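Local coordinates for protein probable N-acetyl-gamma-glutamyl-phosphate reductase, chloroplastic (Oryza sativa, PDB 2CVO) that probably catalyses the NADP-dependent interconversion of N-acetyl-glutamyl phosphate and N-acetyl-glutamate semialdehyde in the chloroplast pathway to arginine, at residues Asn157-Ala162 with Val344-Leu349. Sequence-based numbering, arbitrary orientation.
Sequences NEIRNA and VQNLNL
With CG of Leu-349 anti to the backbone N (chi1 178°), its two methyls are carried across to the neighbouring helix, where they part ways. CD2 goes to Ile-159 and lies 3.8 Å from Ile-159 CG2. CD1 slides under Arg-160, whose chain bends at chi3 (-58°) and lays one guanidinium face over that methyl, offset toward the rim, with NH1 of Arg-160 3.2 Å from CD1 of Leu-349. Higher up the same arginine, CB packs 3.9 Å from CG of Leu-349, and the two side chains cross at roughly a right angle. A water donates to the backbone O of Leu-349 at 2.9 Å and takes a weak bond from Arg-160 NH1. One turn back, Asn-346 OD1 sits 3.6 Å from CD1 of Ile-159, a plain van der Waals touch against a methyl; the polar partners of this amide lie elsewhere, OD1 on Thr-152 and ND2 on Gly-150 O. Cutting the leucine back to an alanine here would remove both methyls and is likely to leave a gap beside Ile-159 and the guanidinium face without its apolar cover. The axes of 157-161 and 344-349 come within 8.9 Å at 70°, and contact stays with a few side chains, Leu-349 chief among them. Residues 344-349 belong to the C-terminal helix 336-351, which returns from the dimerisation domain to pack against helix 152-161 and strand 92-94 of the Rossmann-type NAD-binding domain.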
loop_
_atom_site.group_PDB
_atom_site.type_symbol
_atom_site.label_atom_id
_atom_site.label_comp_id
_atom_site.label_asym_id
_atom_site.label_seq_id
_atom_site.Cartn_x
_atom_site.Cartn_y
_atom_site.Cartn_z
ATOM N N ASN A 157 -32.477 -13.859 20.097
ATOM C CA ASN A 157 -33.191 -14.701 21.052
ATOM C C ASN A 157 -32.720 -16.155 21.032
ATOM O O ASN A 157 -32.585 -16.774 22.085
ATOM C CB ASN A 157 -34.706 -14.631 20.821
ATOM C CG ASN A 157 -35.490 -15.404 21.873
ATOM O OD1 ASN A 157 -35.707 -16.614 21.744
ATOM N ND2 ASN A 157 -35.898 -14.713 22.933
ATOM N N GLU A 158 -32.465 -16.702 19.845
ATOM C CA GLU A 158 -31.989 -18.082 19.740
ATOM C C GLU A 158 -30.587 -18.210 20.332
ATOM O O GLU A 158 -30.324 -19.068 21.176
ATOM C CB GLU A 158 -31.941 -18.539 18.280
ATOM C CG GLU A 158 -33.201 -19.211 17.763
ATOM C CD GLU A 158 -34.230 -18.230 17.246
ATOM O OE1 GLU A 158 -35.285 -18.688 16.755
ATOM O OE2 GLU A 158 -33.987 -17.005 17.326
ATOM N N ILE A 159 -29.690 -17.349 19.868
ATOM C CA ILE A 159 -28.302 -17.338 20.317
ATOM C C ILE A 159 -28.160 -17.274 21.832
ATOM O O ILE A 159 -27.338 -17.975 22.417
ATOM C CB ILE A 159 -27.544 -16.131 19.716
ATOM C CG1 ILE A 159 -27.534 -16.234 18.188
ATOM C CG2 ILE A 159 -26.128 -16.065 20.281
ATOM C CD1 ILE A 159 -26.976 -15.011 17.490
ATOM N N ARG A 160 -28.964 -16.423 22.456
ATOM C CA ARG A 160 -28.923 -16.217 23.899
ATOM C C ARG A 160 -29.008 -17.504 24.721
ATOM O O ARG A 160 -28.309 -17.656 25.726
ATOM C CB ARG A 160 -30.061 -15.282 24.311
ATOM C CG ARG A 160 -29.913 -14.678 25.694
ATOM C CD ARG A 160 -31.231 -14.076 26.158
ATOM N NE ARG A 160 -31.732 -13.046 25.251
ATOM C CZ ARG A 160 -31.332 -11.779 25.259
ATOM N NH1 ARG A 160 -30.419 -11.373 26.129
ATOM N NH2 ARG A 160 -31.851 -10.915 24.399
ATOM N N ASN A 161 -29.858 -18.430 24.289
ATOM C CA ASN A 161 -30.055 -19.685 25.009
ATOM C C ASN A 161 -29.305 -20.859 24.399
ATOM O O ASN A 161 -29.406 -21.981 24.884
ATOM C CB ASN A 161 -31.549 -20.018 25.053
ATOM C CG ASN A 161 -32.383 -18.874 25.590
ATOM O OD1 ASN A 161 -32.221 -18.460 26.737
ATOM N ND2 ASN A 161 -33.276 -18.350 24.757
ATOM N N ALA A 162 -28.550 -20.600 23.339
ATOM C CA ALA A 162 -27.814 -21.659 22.666
ATOM C C ALA A 162 -26.548 -22.083 23.404
ATOM O O ALA A 162 -25.945 -21.303 24.138
ATOM C CB ALA A 162 -27.465 -21.222 21.256
ATOM N N VAL A 344 -17.307 -12.679 19.897
ATOM C CA VAL A 344 -17.300 -12.137 21.254
ATOM C C VAL A 344 -18.660 -11.533 21.593
ATOM O O VAL A 344 -19.132 -11.634 22.726
ATOM C CB VAL A 344 -16.215 -11.043 21.422
ATOM C CG1 VAL A 344 -16.320 -10.410 22.811
ATOM C CG2 VAL A 344 -14.832 -11.650 21.238
ATOM N N GLN A 345 -19.286 -10.898 20.606
ATOM C CA GLN A 345 -20.593 -10.290 20.812
ATOM C C GLN A 345 -21.567 -11.398 21.206
ATOM O O GLN A 345 -22.410 -11.223 22.085
ATOM C CB GLN A 345 -21.072 -9.619 19.524
ATOM C CG GLN A 345 -22.182 -8.598 19.716
ATOM C CD GLN A 345 -22.692 -8.052 18.390
ATOM O OE1 GLN A 345 -21.955 -8.000 17.403
ATOM N NE2 GLN A 345 -23.950 -7.628 18.367
ATOM N N ASN A 346 -21.434 -12.547 20.555
ATOM C CA ASN A 346 -22.304 -13.678 20.837
ATOM C C ASN A 346 -22.063 -14.287 22.214
ATOM O O ASN A 346 -23.018 -14.625 22.916
ATOM C CB ASN A 346 -22.156 -14.742 19.746
ATOM C CG ASN A 346 -22.732 -14.289 18.422
ATOM O OD1 ASN A 346 -23.789 -13.655 18.381
ATOM N ND2 ASN A 346 -22.051 -14.616 17.332
ATOM N N LEU A 347 -20.800 -14.420 22.609
ATOM C CA LEU A 347 -20.496 -14.982 23.920
ATOM C C LEU A 347 -21.002 -14.062 25.029
ATOM O O LEU A 347 -21.441 -14.539 26.075
ATOM C CB LEU A 347 -18.991 -15.220 24.093
ATOM C CG LEU A 347 -18.636 -15.956 25.396
ATOM C CD1 LEU A 347 -19.427 -17.252 25.458
ATOM C CD2 LEU A 347 -17.133 -16.245 25.479
ATOM N N ASN A 348 -20.932 -12.751 24.816
ATOM C CA ASN A 348 -21.425 -11.813 25.819
ATOM C C ASN A 348 -22.906 -12.112 26.048
ATOM O O ASN A 348 -23.360 -12.277 27.183
ATOM C CB ASN A 348 -21.278 -10.362 25.346
ATOM C CG ASN A 348 -19.854 -9.849 25.459
ATOM O OD1 ASN A 348 -19.171 -10.097 26.452
ATOM N ND2 ASN A 348 -19.406 -9.111 24.451
ATOM N N LEU A 349 -23.647 -12.187 24.948
ATOM C CA LEU A 349 -25.076 -12.465 24.991
ATOM C C LEU A 349 -25.369 -13.789 25.698
ATOM O O LEU A 349 -26.275 -13.878 26.530
ATOM C CB LEU A 349 -25.629 -12.500 23.564
ATOM C CG LEU A 349 -27.109 -12.829 23.391
ATOM C CD1 LEU A 349 -27.956 -11.783 24.107
ATOM C CD2 LEU A 349 -27.447 -12.874 21.899
HETATM O O HOH W 1 -28.268 -11.956 27.366
#